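Local structure of sensor protein (Vibrio cholerae O1 biovar El Tor, 3MXQ) at residues Y77-K81 and S94-Q98. The protein probably acts as a phosphorelay sensor histidine kinase, phosphorylating a protein histidine from ATP, with this chain supplying its N-terminal PAS-fold region. Residues are numbered along the deposited sequence; the frame is centred on the assembly and turned at random.
Sequences YLKRK and SSWEQ
Tyr77 and Trp96 form a T-shaped (edge-to-face) pair: the tyrosine turns its edge to the indole, with 4.8 Å between the centroids of its ring and the five-membered ring of Trp96. The planes are 56° apart, so the T is tilted, and CD1 of Tyr77 comes within 3.7 Å of CE2 of Trp96. With CG anti to the backbone N (chi1 -175°), the tyrosine ring reaches out from the helix and sets its CE1 over the centre of the indole. A CH-pi contact adds Gln98, whose CB lies over one tyrosine face, 4.2 Å from the centroid; CG of Lys81 lies over the opposite face, near the rim. Hydrogen bonds fix the far end of the ring. The backbone N of Glu97 donates to OH of Tyr77 at 3.1 Å and 162°, and that hydroxyl in turn gives a weak bond to OE2 of Glu97. NZ of Lys81 donates to OG of Ser94 at 2.7 Å and forms a long salt bridge with OE2 of Glu97 at 3.5 Å. Lys81 also touches Leu122 and Val124 of strand 118-128. Helix 75-88 thereby meets the end of strand 92-95 and its following loop within the PAS fold, whose antiparallel five-stranded sheet has order 2-1-5-4-3.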
ATOM      1  N   TYR A  77      26.047 -13.529  11.010  1.00 42.67           N
ATOM      2  CA  TYR A  77      24.849 -13.025  11.631  1.00 41.42           C
ATOM      3  C   TYR A  77      23.607 -13.574  10.912  1.00 40.51           C
ATOM      4  O   TYR A  77      22.707 -14.135  11.547  1.00 40.41           O
ATOM      5  CB  TYR A  77      24.887 -11.494  11.636  1.00 41.42           C
ATOM      6  CG  TYR A  77      23.744 -10.862  12.368  1.00 41.82           C
ATOM      7  CD1 TYR A  77      22.821 -10.062  11.697  1.00 42.16           C
ATOM      8  CD2 TYR A  77      23.574 -11.066  13.735  1.00 42.40           C
ATOM      9  CE1 TYR A  77      21.757  -9.481  12.375  1.00 42.89           C
ATOM     10  CE2 TYR A  77      22.514 -10.500  14.416  1.00 42.78           C
ATOM     11  CZ  TYR A  77      21.614  -9.708  13.737  1.00 43.27           C
ATOM     12  OH  TYR A  77      20.564  -9.149  14.424  1.00 44.18           O
ATOM     13  N   LEU A  78      23.595 -13.437   9.589  1.00 39.23           N
ATOM     14  CA  LEU A  78      22.522 -13.928   8.742  1.00 37.94           C
ATOM     15  C   LEU A  78      22.233 -15.412   8.901  1.00 37.48           C
ATOM     16  O   LEU A  78      21.064 -15.810   8.941  1.00 37.58           O
ATOM     17  CB  LEU A  78      22.827 -13.629   7.275  1.00 37.86           C
ATOM     18  CG  LEU A  78      22.094 -12.445   6.646  1.00 37.42           C
ATOM     19  CD1 LEU A  78      22.414 -12.333   5.157  1.00 36.40           C
ATOM     20  CD2 LEU A  78      20.599 -12.578   6.859  1.00 37.15           C
ATOM     21  N   LYS A  79      23.285 -16.227   8.971  1.00 36.67           N
ATOM     22  CA  LYS A  79      23.127 -17.660   9.162  1.00 36.11           C
ATOM     23  C   LYS A  79      22.484 -17.971  10.507  1.00 35.97           C
ATOM     24  O   LYS A  79      21.643 -18.868  10.603  1.00 35.65           O
ATOM     25  CB  LYS A  79      24.455 -18.391   9.025  1.00 35.92           C
ATOM     26  CG  LYS A  79      24.303 -19.906   8.862  1.00 36.29           C
ATOM     27  CD  LYS A  79      25.641 -20.594   8.608  1.00 36.99           C
ATOM     28  CE  LYS A  79      25.450 -22.039   8.198  1.00 37.35           C
ATOM     29  NZ  LYS A  79      25.119 -22.901   9.363  1.00 38.17           N
ATOM     30  N   ARG A  80      22.857 -17.225  11.544  1.00 35.72           N
ATOM     31  CA  ARG A  80      22.258 -17.455  12.847  1.00 36.22           C
ATOM     32  C   ARG A  80      20.773 -17.109  12.821  1.00 35.48           C
ATOM     33  O   ARG A  80      19.949 -17.801  13.408  1.00 35.48           O
ATOM     34  CB  ARG A  80      22.985 -16.696  13.960  1.00 36.92           C
ATOM     35  CG  ARG A  80      22.535 -17.122  15.358  1.00 39.73           C
ATOM     36  CD  ARG A  80      23.334 -16.479  16.465  1.00 45.95           C
ATOM     37  NE  ARG A  80      24.677 -17.066  16.592  1.00 51.38           N
ATOM     38  CZ  ARG A  80      24.941 -18.283  17.086  1.00 53.10           C
ATOM     39  NH1 ARG A  80      23.962 -19.088  17.487  1.00 54.74           N
ATOM     40  NH2 ARG A  80      26.191 -18.710  17.153  1.00 52.92           N
ATOM     41  N   LYS A  81      20.439 -16.035  12.125  1.00 34.81           N
ATOM     42  CA  LYS A  81      19.067 -15.625  11.993  1.00 33.97           C
ATOM     43  C   LYS A  81      18.252 -16.613  11.169  1.00 33.75           C
ATOM     44  O   LYS A  81      17.170 -17.021  11.588  1.00 34.03           O
ATOM     45  CB  LYS A  81      19.002 -14.236  11.392  1.00 33.80           C
ATOM     46  CG  LYS A  81      19.552 -13.178  12.289  1.00 33.96           C
ATOM     47  CD  LYS A  81      18.782 -13.138  13.577  1.00 35.83           C
ATOM     48  CE  LYS A  81      18.861 -11.752  14.184  1.00 37.41           C
ATOM     49  NZ  LYS A  81      17.785 -11.528  15.189  1.00 38.93           N
ATOM     50  N   SER A  94      13.777  -8.277  15.059  1.00 42.50           N
ATOM     51  CA  SER A  94      14.711  -7.557  15.909  1.00 43.80           C
ATOM     52  C   SER A  94      15.453  -6.517  15.092  1.00 44.60           C
ATOM     53  O   SER A  94      15.474  -6.585  13.862  1.00 44.95           O
ATOM     54  CB  SER A  94      15.723  -8.524  16.516  1.00 43.76           C
ATOM     55  OG  SER A  94      16.497  -9.131  15.492  1.00 44.34           O
ATOM     56  N   SER A  95      16.070  -5.560  15.776  1.00 45.87           N
ATOM     57  CA  SER A  95      16.934  -4.611  15.110  1.00 47.25           C
ATOM     58  C   SER A  95      18.149  -5.366  14.611  1.00 48.85           C
ATOM     59  O   SER A  95      18.442  -6.456  15.095  1.00 48.86           O
ATOM     60  CB  SER A  95      17.333  -3.478  16.052  1.00 47.13           C
ATOM     61  OG  SER A  95      17.810  -3.970  17.287  1.00 47.64           O
ATOM     62  N   TRP A  96      18.830  -4.812  13.614  1.00 50.86           N
ATOM     63  CA  TRP A  96      20.037  -5.432  13.103  1.00 53.03           C
ATOM     64  C   TRP A  96      21.154  -5.174  14.099  1.00 56.02           C
ATOM     65  O   TRP A  96      21.586  -4.038  14.268  1.00 56.24           O
ATOM     66  CB  TRP A  96      20.384  -4.880  11.727  1.00 51.99           C
ATOM     67  CG  TRP A  96      21.476  -5.635  11.062  1.00 50.07           C
ATOM     68  CD1 TRP A  96      22.798  -5.603  11.378  1.00 48.84           C
ATOM     69  CD2 TRP A  96      21.348  -6.533   9.964  1.00 47.81           C
ATOM     70  NE1 TRP A  96      23.501  -6.431  10.554  1.00 47.86           N
ATOM     71  CE2 TRP A  96      22.637  -7.016   9.671  1.00 47.57           C
ATOM     72  CE3 TRP A  96      20.268  -6.977   9.193  1.00 47.31           C
ATOM     73  CZ2 TRP A  96      22.883  -7.923   8.639  1.00 47.13           C
ATOM     74  CZ3 TRP A  96      20.512  -7.882   8.168  1.00 46.87           C
ATOM     75  CH2 TRP A  96      21.812  -8.346   7.903  1.00 47.00           C
ATOM     76  N   GLU A  97      21.619  -6.238  14.748  1.00 59.84           N
ATOM     77  CA  GLU A  97      22.522  -6.118  15.900  1.00 63.95           C
ATOM     78  C   GLU A  97      24.009  -6.090  15.567  1.00 67.07           C
ATOM     79  O   GLU A  97      24.798  -5.557  16.350  1.00 67.46           O
ATOM     80  CB  GLU A  97      22.250  -7.231  16.907  1.00 64.04           C
ATOM     81  CG  GLU A  97      20.773  -7.395  17.265  1.00 64.40           C
ATOM     82  CD  GLU A  97      20.466  -8.768  17.818  1.00 65.42           C
ATOM     83  OE1 GLU A  97      21.205  -9.213  18.735  1.00 67.11           O
ATOM     84  OE2 GLU A  97      19.502  -9.403  17.340  1.00 64.14           O
ATOM     85  N   GLN A  98      24.394  -6.664  14.425  1.00 70.19           N
ATOM     86  CA  GLN A  98      25.806  -6.714  14.025  1.00 73.59           C
ATOM     87  C   GLN A  98      26.272  -5.401  13.390  1.00 74.95           C
ATOM     88  O   GLN A  98      25.510  -4.756  12.668  1.00 75.49           O
ATOM     89  CB  GLN A  98      26.064  -7.890  13.084  1.00 73.78           C
ATOM     90  CG  GLN A  98      27.425  -8.563  13.302  1.00 75.75           C
ATOM     91  CD  GLN A  98      27.542  -9.256  14.665  1.00 77.40           C
ATOM     92  OE1 GLN A  98      26.653 -10.004  15.077  1.00 77.48           O
ATOM     93  NE2 GLN A  98      28.649  -9.005  15.363  1.00 78.31           N
TER